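Local coordinates for protein AgaA (Rhizobium radiobacter, PDB 6HLX) that binds the opine agropinic acid as the periplasmic solute-binding component of an ABC transporter and so serves its import into the bacterium, at residues T237-G242 with M450-N455; S268-T273 with A339-S344; P281-A286 with K298-S303. One frame throughout, in Å; residues are numbered along the deposited sequence. Where two conformers were deposited one is given.

Contact 1. Residues T237-G242 with M450-N455; sequences TGPFMG and MWREQN. With G9Z (agropinic acid), chain E; EDO (1,2-ethanediol), chain B.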
loop_
_atom_site.group_PDB
_atom_site.type_symbol
_atom_site.label_atom_id
_atom_site.label_comp_id
_atom_site.label_asym_id
_atom_site.label_seq_id
_atom_site.Cartn_x
_atom_site.Cartn_y
_atom_site.Cartn_z
ATOM N N THR A 237 6.107 -10.388 -7.477
ATOM C CA THR A 237 7.303 -10.176 -6.633
ATOM C C THR A 237 7.528 -8.668 -6.395
ATOM O O THR A 237 8.674 -8.185 -6.473
ATOM C CB THR A 237 8.554 -10.751 -7.282
ATOM O OG1 THR A 237 8.689 -10.148 -8.571
ATOM C CG2 THR A 237 8.546 -12.246 -7.349
ATOM N N GLY A 238 6.459 -7.965 -6.045
ATOM C CA GLY A 238 6.452 -6.514 -5.860
ATOM C C GLY A 238 6.864 -5.953 -4.513
ATOM O O GLY A 238 7.640 -4.990 -4.489
ATOM N N PRO A 239 6.346 -6.478 -3.381
ATOM C CA PRO A 239 6.668 -5.844 -2.090
ATOM C C PRO A 239 8.038 -6.174 -1.550
ATOM O O PRO A 239 8.677 -7.143 -1.963
ATOM C CB PRO A 239 5.565 -6.351 -1.133
ATOM C CG PRO A 239 4.528 -7.086 -2.029
ATOM C CD PRO A 239 5.364 -7.576 -3.197
ATOM N N PHE A 240 8.470 -5.359 -0.593
ATOM C CA PHE A 240 9.736 -5.577 0.104
ATOM C C PHE A 240 9.450 -5.680 1.618
ATOM O O PHE A 240 8.397 -5.216 2.101
ATOM C CB PHE A 240 10.744 -4.435 -0.184
ATOM C CG PHE A 240 10.160 -3.038 -0.089
ATOM C CD1 PHE A 240 9.883 -2.459 1.151
ATOM C CD2 PHE A 240 9.900 -2.297 -1.236
ATOM C CE1 PHE A 240 9.315 -1.176 1.234
ATOM C CE2 PHE A 240 9.353 -1.005 -1.149
ATOM C CZ PHE A 240 9.053 -0.456 0.085
ATOM N N MET A 241 10.396 -6.267 2.349
ATOM C CA MET A 241 10.400 -6.351 3.816
ATOM C C MET A 241 11.542 -5.482 4.311
ATOM O O MET A 241 12.642 -5.530 3.760
ATOM C CB MET A 241 10.614 -7.792 4.336
ATOM C CG MET A 241 9.488 -8.758 3.960
ATOM S SD MET A 241 7.867 -8.269 4.564
ATOM C CE MET A 241 8.106 -8.425 6.310
ATOM N N GLY A 242 11.310 -4.748 5.387
ATOM C CA GLY A 242 12.345 -3.886 5.956
ATOM C C GLY A 242 11.923 -3.337 7.298
ATOM O O GLY A 242 11.145 -3.978 8.011
ATOM N N MET A 450 14.612 -7.560 1.920
ATOM C CA MET A 450 14.334 -8.518 0.854
ATOM C C MET A 450 13.127 -8.149 0.017
ATOM O O MET A 450 12.251 -7.418 0.497
ATOM C CB MET A 450 14.081 -9.915 1.470
ATOM C CG MET A 450 12.869 -9.952 2.393
ATOM S SD MET A 450 12.407 -11.590 2.938
ATOM C CE MET A 450 11.599 -12.222 1.435
ATOM N N TRP A 451 13.068 -8.693 -1.207
ATOM C CA TRP A 451 11.903 -8.578 -2.093
ATOM C C TRP A 451 11.137 -9.869 -1.800
ATOM O O TRP A 451 11.752 -10.957 -1.727
ATOM C CB TRP A 451 12.305 -8.630 -3.572
ATOM C CG TRP A 451 13.051 -7.430 -4.040
ATOM C CD1 TRP A 451 14.369 -7.370 -4.382
ATOM C CD2 TRP A 451 12.523 -6.104 -4.214
ATOM N NE1 TRP A 451 14.693 -6.092 -4.789
ATOM C CE2 TRP A 451 13.574 -5.301 -4.714
ATOM C CE3 TRP A 451 11.245 -5.534 -4.061
ATOM C CZ2 TRP A 451 13.407 -3.942 -4.997
ATOM C CZ3 TRP A 451 11.068 -4.189 -4.379
ATOM C CH2 TRP A 451 12.145 -3.408 -4.832
ATOM N N ARG A 452 9.824 -9.783 -1.636
ATOM C CA ARG A 452 9.055 -11.007 -1.353
ATOM C C ARG A 452 8.069 -11.328 -2.476
ATOM O O ARG A 452 7.667 -10.433 -3.227
ATOM C CB ARG A 452 8.291 -10.886 -0.014
ATOM C CG ARG A 452 7.131 -9.886 -0.053
ATOM C CD ARG A 452 6.381 -9.810 1.272
ATOM N NE ARG A 452 4.976 -9.444 1.072
ATOM C CZ ARG A 452 4.310 -8.569 1.821
ATOM N NH1 ARG A 452 4.918 -7.938 2.820
ATOM N NH2 ARG A 452 3.025 -8.338 1.595
ATOM N N GLU A 453 7.604 -12.581 -2.524
ATOM C CA GLU A 453 6.520 -12.951 -3.444
ATOM C C GLU A 453 5.197 -12.535 -2.776
ATOM O O GLU A 453 5.061 -12.610 -1.545
ATOM C CB GLU A 453 6.484 -14.466 -3.665
ATOM C CG GLU A 453 7.686 -14.972 -4.445
ATOM C CD GLU A 453 7.535 -16.395 -4.936
ATOM O OE1 GLU A 453 8.504 -16.918 -5.531
ATOM O OE2 GLU A 453 6.454 -16.993 -4.726
ATOM N N GLN A 454 4.225 -12.115 -3.582
ATOM C CA GLN A 454 2.901 -11.714 -3.100
ATOM C C GLN A 454 1.941 -12.425 -4.034
ATOM O O GLN A 454 1.805 -12.048 -5.201
ATOM C CB GLN A 454 2.742 -10.186 -3.160
ATOM C CG GLN A 454 1.364 -9.706 -2.650
ATOM C CD GLN A 454 1.176 -9.906 -1.154
ATOM O OE1 GLN A 454 2.136 -10.036 -0.399
ATOM N NE2 GLN A 454 -0.066 -9.922 -0.697
ATOM N N ASN A 455 1.354 -13.526 -3.555
ATOM C CA ASN A 455 0.570 -14.375 -4.435
ATOM C C ASN A 455 -0.888 -14.461 -4.032
ATOM O O ASN A 455 -1.220 -14.353 -2.845
ATOM C CB ASN A 455 1.181 -15.793 -4.417
ATOM C CG ASN A 455 2.649 -15.812 -4.824
ATOM O OD1 ASN A 455 3.067 -15.087 -5.720
ATOM N ND2 ASN A 455 3.465 -16.606 -4.170
HETATM O OAM G9Z E . -2.122 -4.858 4.979
HETATM C CAB G9Z E . -1.133 -5.546 5.269
HETATM C CAC G9Z E . -1.226 -6.744 6.006
HETATM C CB G9Z E . 0.229 -7.291 6.126
HETATM C CA G9Z E . 1.112 -6.195 5.555
HETATM C C G9Z E . 2.009 -6.716 4.568
HETATM O O G9Z E . 1.601 -6.836 3.380
HETATM N N G9Z E . 0.141 -5.179 5.033
HETATM C CAG G9Z E . 0.538 -3.953 4.239
HETATM C CAH G9Z E . 1.028 -2.848 5.175
HETATM O OAP G9Z E . 2.209 -3.339 5.810
HETATM C CAI G9Z E . 1.341 -1.543 4.438
HETATM O OAQ G9Z E . 0.293 -1.285 3.469
HETATM C CAJ G9Z E . 1.378 -0.320 5.415
HETATM O OAR G9Z E . 1.669 0.879 4.674
HETATM C CAK G9Z E . 2.325 -0.442 6.634
HETATM O OAT G9Z E . 2.037 0.614 7.572
HETATM C CAL G9Z E . 3.808 -0.459 6.235
HETATM O OAS G9Z E . 4.628 -0.709 7.398
HETATM O OXT G9Z E . 3.161 -7.064 4.944
HETATM C C1 EDO B . 12.084 -5.926 -7.942
HETATM O O1 EDO B . 10.812 -6.540 -7.915
HETATM C C2 EDO B . 12.522 -5.754 -9.411
HETATM O O2 EDO B . 13.820 -5.209 -9.432
#
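Arg-452 crosses Pro-239 at about a right angle and ends on agropinic acid. Arg-452 NH2 donates to G9Z O over 2.7 Å, and its NH1 reaches OXT, the other oxygen of the same carboxylate, at 2.9 Å. Two nitrogens thus hold the two oxygens, with G9Z O near the guanidinium plane. CB of Pro-239 covers one face of that group, 3.8 Å above its centre. At the edge, NH1 also makes a weak hydrogen bond to Met-241 SD. Gln-454 is the second-shell partner: its OE1 accepts from both NE and NH2 of Arg-452, NH2 being 2.8 Å away. This side-on grip fixes the rotation of the guanidinium. Arg-452 CG lies between its backbone N and carbonyl carbon (chi1 70°), and the chain then runs extended to NE, which carries the guanidinium across the Pro-239 ring to the ligand.

The backbone sets the base of this arm. Arg-452 N donates to Pro-239 O at 2.9 Å, almost straight at 172°. Arg-452 O is buried without a hydrogen-bond partner, though Thr-237 CA lies 3.4 Å from it. Phe-240 and Trp-451 form an antiparallel non-hydrogen-bonded pair; CZ3 of Trp-451 meets the edge of the Phe-240 ring, 3.8 Å from CD2. Met-241 and Met-450 are the next, hydrogen-bonded pair, and Met-241 N donates to Met-450 O at 2.9 Å.

Strands 240-245 and 446-451 are neighbours in the six-stranded mixed sheet. Strand 374-379 flanks the first and strand 280-281 the second. Helix 333-347 packs on Met-241 and Arg-452 through Phe-334.

Contact 2. Residues S268-T273 with A339-S344; sequences SAIINT and AIAIQS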
loop_
_atom_site.group_PDB
_atom_site.type_symbol
_atom_site.label_atom_id
_atom_site.label_comp_id
_atom_site.label_asym_id
_atom_site.label_seq_id
_atom_site.Cartn_x
_atom_site.Cartn_y
_atom_site.Cartn_z
ATOM N N SER A 268 19.380 -13.830 4.513
ATOM C CA SER A 268 18.963 -15.217 4.277
ATOM C C SER A 268 18.215 -15.774 5.478
ATOM O O SER A 268 17.386 -16.647 5.295
ATOM C CB SER A 268 20.159 -16.105 3.947
ATOM O OG SER A 268 20.772 -15.652 2.753
ATOM N N ALA A 269 18.503 -15.284 6.712
ATOM C CA ALA A 269 17.789 -15.749 7.911
ATOM C C ALA A 269 16.318 -15.374 7.785
ATOM O O ALA A 269 15.460 -16.193 8.093
ATOM C CB ALA A 269 18.385 -15.139 9.176
ATOM N N ILE A 270 16.020 -14.168 7.269
ATOM C CA ILE A 270 14.622 -13.759 7.066
ATOM C C ILE A 270 13.970 -14.595 5.950
ATOM O O ILE A 270 12.901 -15.163 6.163
ATOM C CB ILE A 270 14.485 -12.233 6.814
ATOM C CG1 ILE A 270 14.925 -11.433 8.071
ATOM C CG2 ILE A 270 13.025 -11.892 6.412
ATOM C CD1 ILE A 270 15.089 -9.958 7.835
ATOM N N ILE A 271 14.618 -14.676 4.776
ATOM C CA ILE A 271 14.089 -15.421 3.619
ATOM C C ILE A 271 13.798 -16.885 3.982
ATOM O O ILE A 271 12.708 -17.380 3.682
ATOM C CB ILE A 271 15.036 -15.286 2.388
ATOM C CG1 ILE A 271 15.100 -13.815 1.902
ATOM C CG2 ILE A 271 14.633 -16.245 1.243
ATOM C CD1 ILE A 271 16.293 -13.479 1.002
ATOM N N ASN A 272 14.769 -17.567 4.622
ATOM C CA ASN A 272 14.650 -18.987 4.952
ATOM C C ASN A 272 13.709 -19.300 6.106
ATOM O O ASN A 272 13.073 -20.352 6.071
ATOM C CB ASN A 272 16.041 -19.625 5.199
ATOM C CG ASN A 272 16.905 -19.604 3.956
ATOM O OD1 ASN A 272 16.402 -19.607 2.829
ATOM N ND2 ASN A 272 18.226 -19.572 4.118
ATOM N N THR A 273 13.635 -18.436 7.135
ATOM C CA THR A 273 12.792 -18.736 8.304
ATOM C C THR A 273 11.398 -18.109 8.255
ATOM O O THR A 273 10.537 -18.562 8.995
ATOM C CB THR A 273 13.488 -18.384 9.637
ATOM O OG1 THR A 273 13.532 -16.967 9.795
ATOM C CG2 THR A 273 14.892 -19.008 9.784
ATOM N N ALA A 339 10.055 -10.677 12.440
ATOM C CA ALA A 339 10.345 -10.025 13.732
ATOM C C ALA A 339 11.239 -10.887 14.630
ATOM O O ALA A 339 12.195 -10.370 15.229
ATOM C CB ALA A 339 9.050 -9.658 14.453
ATOM N N ILE A 340 10.956 -12.206 14.696
ATOM C CA ILE A 340 11.751 -13.163 15.482
ATOM C C ILE A 340 13.199 -13.207 14.960
ATOM O O ILE A 340 14.142 -13.139 15.756
ATOM C CB ILE A 340 11.084 -14.564 15.494
ATOM C CG1 ILE A 340 9.798 -14.538 16.359
ATOM C CG2 ILE A 340 12.069 -15.663 15.961
ATOM C CD1 ILE A 340 8.859 -15.767 16.176
ATOM N N ALA A 341 13.365 -13.259 13.627
ATOM C CA ALA A 341 14.703 -13.273 13.016
ATOM C C ALA A 341 15.464 -11.983 13.345
ATOM O O ALA A 341 16.633 -12.054 13.742
ATOM C CB ALA A 341 14.592 -13.460 11.509
ATOM N N ILE A 342 14.787 -10.814 13.255
ATOM C CA ILE A 342 15.420 -9.524 13.580
ATOM C C ILE A 342 15.880 -9.502 15.045
ATOM O O ILE A 342 17.002 -9.084 15.334
ATOM C CB ILE A 342 14.491 -8.331 13.205
ATOM C CG1 ILE A 342 14.368 -8.244 11.662
ATOM C CG2 ILE A 342 15.008 -6.983 13.809
ATOM C CD1 ILE A 342 13.265 -7.337 11.146
ATOM N N GLN A 343 15.023 -10.005 15.954
ATOM C CA GLN A 343 15.313 -10.072 17.383
ATOM C C GLN A 343 16.579 -10.890 17.638
ATOM O O GLN A 343 17.445 -10.439 18.385
ATOM C CB GLN A 343 14.118 -10.695 18.122
ATOM C CG GLN A 343 14.336 -10.864 19.624
ATOM C CD GLN A 343 13.200 -11.627 20.237
ATOM O OE1 GLN A 343 12.838 -12.724 19.784
ATOM N NE2 GLN A 343 12.618 -11.065 21.279
ATOM N N SER A 344 16.685 -12.088 17.031
ATOM C CA SER A 344 17.859 -12.940 17.249
ATOM C C SER A 344 19.116 -12.367 16.597
ATOM O O SER A 344 20.188 -12.418 17.202
ATOM C CB SER A 344 17.595 -14.382 16.828
ATOM O OG SER A 344 17.126 -14.447 15.497
#
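Ala-341 points its methyl at helix 268-273 and meets Ile-270 and Thr-273 there. The CB of Ala-341 is 4.0 Å from Ile-270 CG1 and equally far from Thr-273 OG1. These are two antiparallel helix segments, with 147° between their directions and axes 9.2 Å apart at closest approach. The small side chain of Ala-341 is consistent with this spacing. Its CA comes within 6.0 Å of the CA of Ile-270.

Ile-270 touches with its longer branch. CG1 stands anti to the carbonyl carbon (chi1 -65°), and the chain then extends to CD1. This carries the end of the side chain closer to the second helix than its root, which does not aim straight at it. Ile-270 CD1 comes to 4.3 Å from Ile-342 CG1. Ile-342 has almost the same conformation, and its CG1 receives the end of Ile-270. The contact between them is loose and purely apolar.

Thr-273 behaves differently. OG1 lies between the backbone N and the carbonyl carbon (chi1 73°). From there Thr-273 OG1 turns back along its own helix and donates to Ala-269 O over 2.7 Å. Thr-273 N reaches Ala-269 O at 3.0 Å, from the opposite face of the carbonyl plane. Ala-269 O is therefore held by two donors. The hydroxyl is satisfied within its own helix and meets the Ala-341 methyl by van der Waals contact.

Asp-266 accepts from Ala-269 N at the start of helix 267-274. Asp-266 and Glu-345, both near Ala-269, belong to two different zinc sites of this protein. Phe-449 of strand 446-451 packs against both Ile-270 and Ile-342. Helix 333-347 also rests on strands 322-327 and 351-356, through Leu-326 and Leu-355.

Contact 3. Residues P281-A286 with K298-S303; sequences PIFGIA and KANYFS. With GOL (glycerol), chain D.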
loop_
_atom_site.group_PDB
_atom_site.type_symbol
_atom_site.label_atom_id
_atom_site.label_comp_id
_atom_site.label_asym_id
_atom_site.label_seq_id
_atom_site.Cartn_x
_atom_site.Cartn_y
_atom_site.Cartn_z
ATOM N N PRO A 281 17.490 -11.114 -1.506
ATOM C CA PRO A 281 18.010 -10.087 -0.589
ATOM C C PRO A 281 18.152 -8.702 -1.219
ATOM O O PRO A 281 18.427 -8.588 -2.413
ATOM C CB PRO A 281 19.395 -10.636 -0.196
ATOM C CG PRO A 281 19.797 -11.515 -1.371
ATOM C CD PRO A 281 18.499 -12.164 -1.780
ATOM N N ILE A 282 17.995 -7.654 -0.395
ATOM C CA ILE A 282 18.200 -6.259 -0.780
ATOM C C ILE A 282 19.350 -5.742 0.068
ATOM O O ILE A 282 19.300 -5.856 1.289
ATOM C CB ILE A 282 16.943 -5.387 -0.584
ATOM C CG1 ILE A 282 15.794 -5.847 -1.519
ATOM C CG2 ILE A 282 17.272 -3.907 -0.820
ATOM C CD1 ILE A 282 14.434 -5.278 -1.123
ATOM N N PHE A 283 20.365 -5.165 -0.576
ATOM C CA PHE A 283 21.528 -4.611 0.133
ATOM C C PHE A 283 21.675 -3.096 -0.058
ATOM O O PHE A 283 22.739 -2.539 0.181
ATOM C CB PHE A 283 22.825 -5.343 -0.276
ATOM C CG PHE A 283 22.870 -6.776 0.186
ATOM C CD1 PHE A 283 23.236 -7.091 1.493
ATOM C CD2 PHE A 283 22.584 -7.813 -0.691
ATOM C CE1 PHE A 283 23.293 -8.424 1.920
ATOM C CE2 PHE A 283 22.645 -9.146 -0.262
ATOM C CZ PHE A 283 22.980 -9.438 1.043
ATOM N N GLY A 284 20.612 -2.444 -0.495
ATOM C CA GLY A 284 20.600 -0.995 -0.676
ATOM C C GLY A 284 19.181 -0.485 -0.505
ATOM O O GLY A 284 18.456 -0.930 0.391
ATOM N N ILE A 285 18.773 0.454 -1.371
ATOM C CA ILE A 285 17.411 0.988 -1.351
ATOM C C ILE A 285 16.557 0.058 -2.214
ATOM O O ILE A 285 17.018 -0.443 -3.247
ATOM C CB ILE A 285 17.346 2.465 -1.860
ATOM C CG1 ILE A 285 18.408 3.383 -1.175
ATOM C CG2 ILE A 285 15.927 3.046 -1.682
ATOM C CD1 ILE A 285 18.285 3.501 0.379
ATOM N N ALA A 286 15.330 -0.206 -1.780
ATOM C CA ALA A 286 14.439 -1.095 -2.528
ATOM C C ALA A 286 13.795 -0.404 -3.740
ATOM O O ALA A 286 12.587 -0.149 -3.750
ATOM C CB ALA A 286 13.377 -1.699 -1.622
ATOM N N LYS A 298 25.210 0.446 -6.997
ATOM C CA LYS A 298 24.849 0.792 -5.612
ATOM C C LYS A 298 24.004 -0.291 -4.912
ATOM O O LYS A 298 23.519 -0.074 -3.790
ATOM C CB LYS A 298 24.088 2.135 -5.574
ATOM C CG LYS A 298 24.835 3.317 -6.185
ATOM C CD LYS A 298 23.930 4.545 -6.209
ATOM C CE LYS A 298 24.369 5.597 -7.207
ATOM N NZ LYS A 298 23.516 6.813 -7.094
ATOM N N ALA A 299 23.787 -1.430 -5.582
ATOM C CA ALA A 299 22.924 -2.504 -5.076
ATOM C C ALA A 299 23.545 -3.291 -3.915
ATOM O O ALA A 299 22.834 -4.063 -3.254
ATOM C CB ALA A 299 22.527 -3.445 -6.220
ATOM N N ASN A 300 24.848 -3.083 -3.653
ATOM C CA ASN A 300 25.552 -3.785 -2.592
ATOM C C ASN A 300 26.220 -2.820 -1.631
ATOM O O ASN A 300 27.324 -3.082 -1.136
ATOM C CB ASN A 300 26.510 -4.820 -3.174
ATOM C CG ASN A 300 25.754 -5.990 -3.737
ATOM O OD1 ASN A 300 25.290 -6.870 -3.005
ATOM N ND2 ASN A 300 25.583 -6.002 -5.045
ATOM N N TYR A 301 25.505 -1.717 -1.311
ATOM C CA TYR A 301 26.009 -0.730 -0.355
ATOM C C TYR A 301 26.243 -1.412 0.985
ATOM O O TYR A 301 27.316 -1.246 1.591
ATOM C CB TYR A 301 25.020 0.435 -0.225
ATOM C CG TYR A 301 25.483 1.514 0.725
ATOM C CD1 TYR A 301 25.158 1.464 2.077
ATOM C CD2 TYR A 301 26.218 2.606 0.267
ATOM C CE1 TYR A 301 25.572 2.463 2.957
ATOM C CE2 TYR A 301 26.602 3.630 1.129
ATOM C CZ TYR A 301 26.287 3.549 2.475
ATOM O OH TYR A 301 26.676 4.546 3.332
ATOM N N PHE A 302 25.250 -2.208 1.435
ATOM C CA PHE A 302 25.388 -2.957 2.679
ATOM C C PHE A 302 25.826 -4.383 2.362
ATOM O O PHE A 302 25.809 -4.806 1.204
ATOM C CB PHE A 302 24.050 -2.973 3.459
ATOM C CG PHE A 302 23.608 -1.617 3.942
ATOM C CD1 PHE A 302 24.289 -0.971 4.973
ATOM C CD2 PHE A 302 22.512 -0.980 3.368
ATOM C CE1 PHE A 302 23.904 0.303 5.397
ATOM C CE2 PHE A 302 22.112 0.282 3.808
ATOM C CZ PHE A 302 22.819 0.921 4.811
ATOM N N SER A 303 26.217 -5.112 3.404
ATOM C CA SER A 303 26.560 -6.522 3.373
ATOM C C SER A 303 26.270 -7.035 4.764
ATOM O O SER A 303 25.985 -6.227 5.651
ATOM C CB SER A 303 28.034 -6.712 3.026
ATOM O OG SER A 303 28.863 -6.059 3.973
HETATM C C1 GOL D . 18.946 1.013 -6.100
HETATM O O1 GOL D . 18.993 0.047 -7.148
HETATM C C2 GOL D . 20.337 1.441 -5.696
HETATM O O2 GOL D . 21.254 0.345 -5.863
HETATM C C3 GOL D . 20.363 1.942 -4.268
HETATM O O3 GOL D . 20.837 0.971 -3.358
HETATM O O HOH W 1 20.272 -4.696 -3.316
#
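The Phe-283 ring is met obliquely by Asn-300 OD1, Phe-302 O and Ser-303 CA. Its plane and the Asn-300 amide are 30° apart, and Asn-300 OD1 lies 3.7 Å from Phe-283 CD2. Phe-283 CB lies 3.2 Å from Ala-299 O. The Phe-302 ring has Tyr-301 CD1 over one face, 3.5 Å above its centre, while Phe-302 CG lies at the edge of the Tyr-301 ring. Tyr-263 adds an edge-to-face partner for Phe-302.

This is a contact within one long loop of a periplasmic binding protein fold. Both segments belong to the connection between strand 280-281 and helix 306-315. Phe-283 CG stands anti to its carbonyl carbon (chi1 -68°), which turns the ring toward residues 300-303. The two arms are joined by Phe-302 N, which donates to Phe-283 O at 2.8 Å and 171°, in the carbonyl plane. A water adds a second link, accepting from Phe-283 N and donating to Ala-299 O.

Helix 426-443 borders Ile-285 and Tyr-301, and Lys-298 forms a salt bridge to its Asp-438. A glycerol, probably from the crystallisation liquor, bridges the backbones: its O3 accepts from Ile-285 N at 2.9 Å and donates to Lys-298 O at 2.9 Å.

How the contacts relate
Contact 1 is the one that reaches agropinic acid, through Arg-452; contacts 2 and 3 lie farther out on the same side of the chain's centre. Both have their centres about 15 Å from that of contact 1 and about 17 Å from each other. Segment 450-455 touches both of the others. In the conformer given, Met-450 rests its sulfur on Ile-270 and Ile-271 of contact 2. Towards contact 3, Met-450 C lies 3.4 Å from Ile-282 CD1, and Phe-240 CD2 lies 3.5 Å from Ala-286 CB. Contacts 2 and 3 meet where Ile-271 CD1 comes within 3.6 Å of Pro-281 N. In sequence, contact 3 falls between the two segments of contact 2, and both fall between those of contact 1.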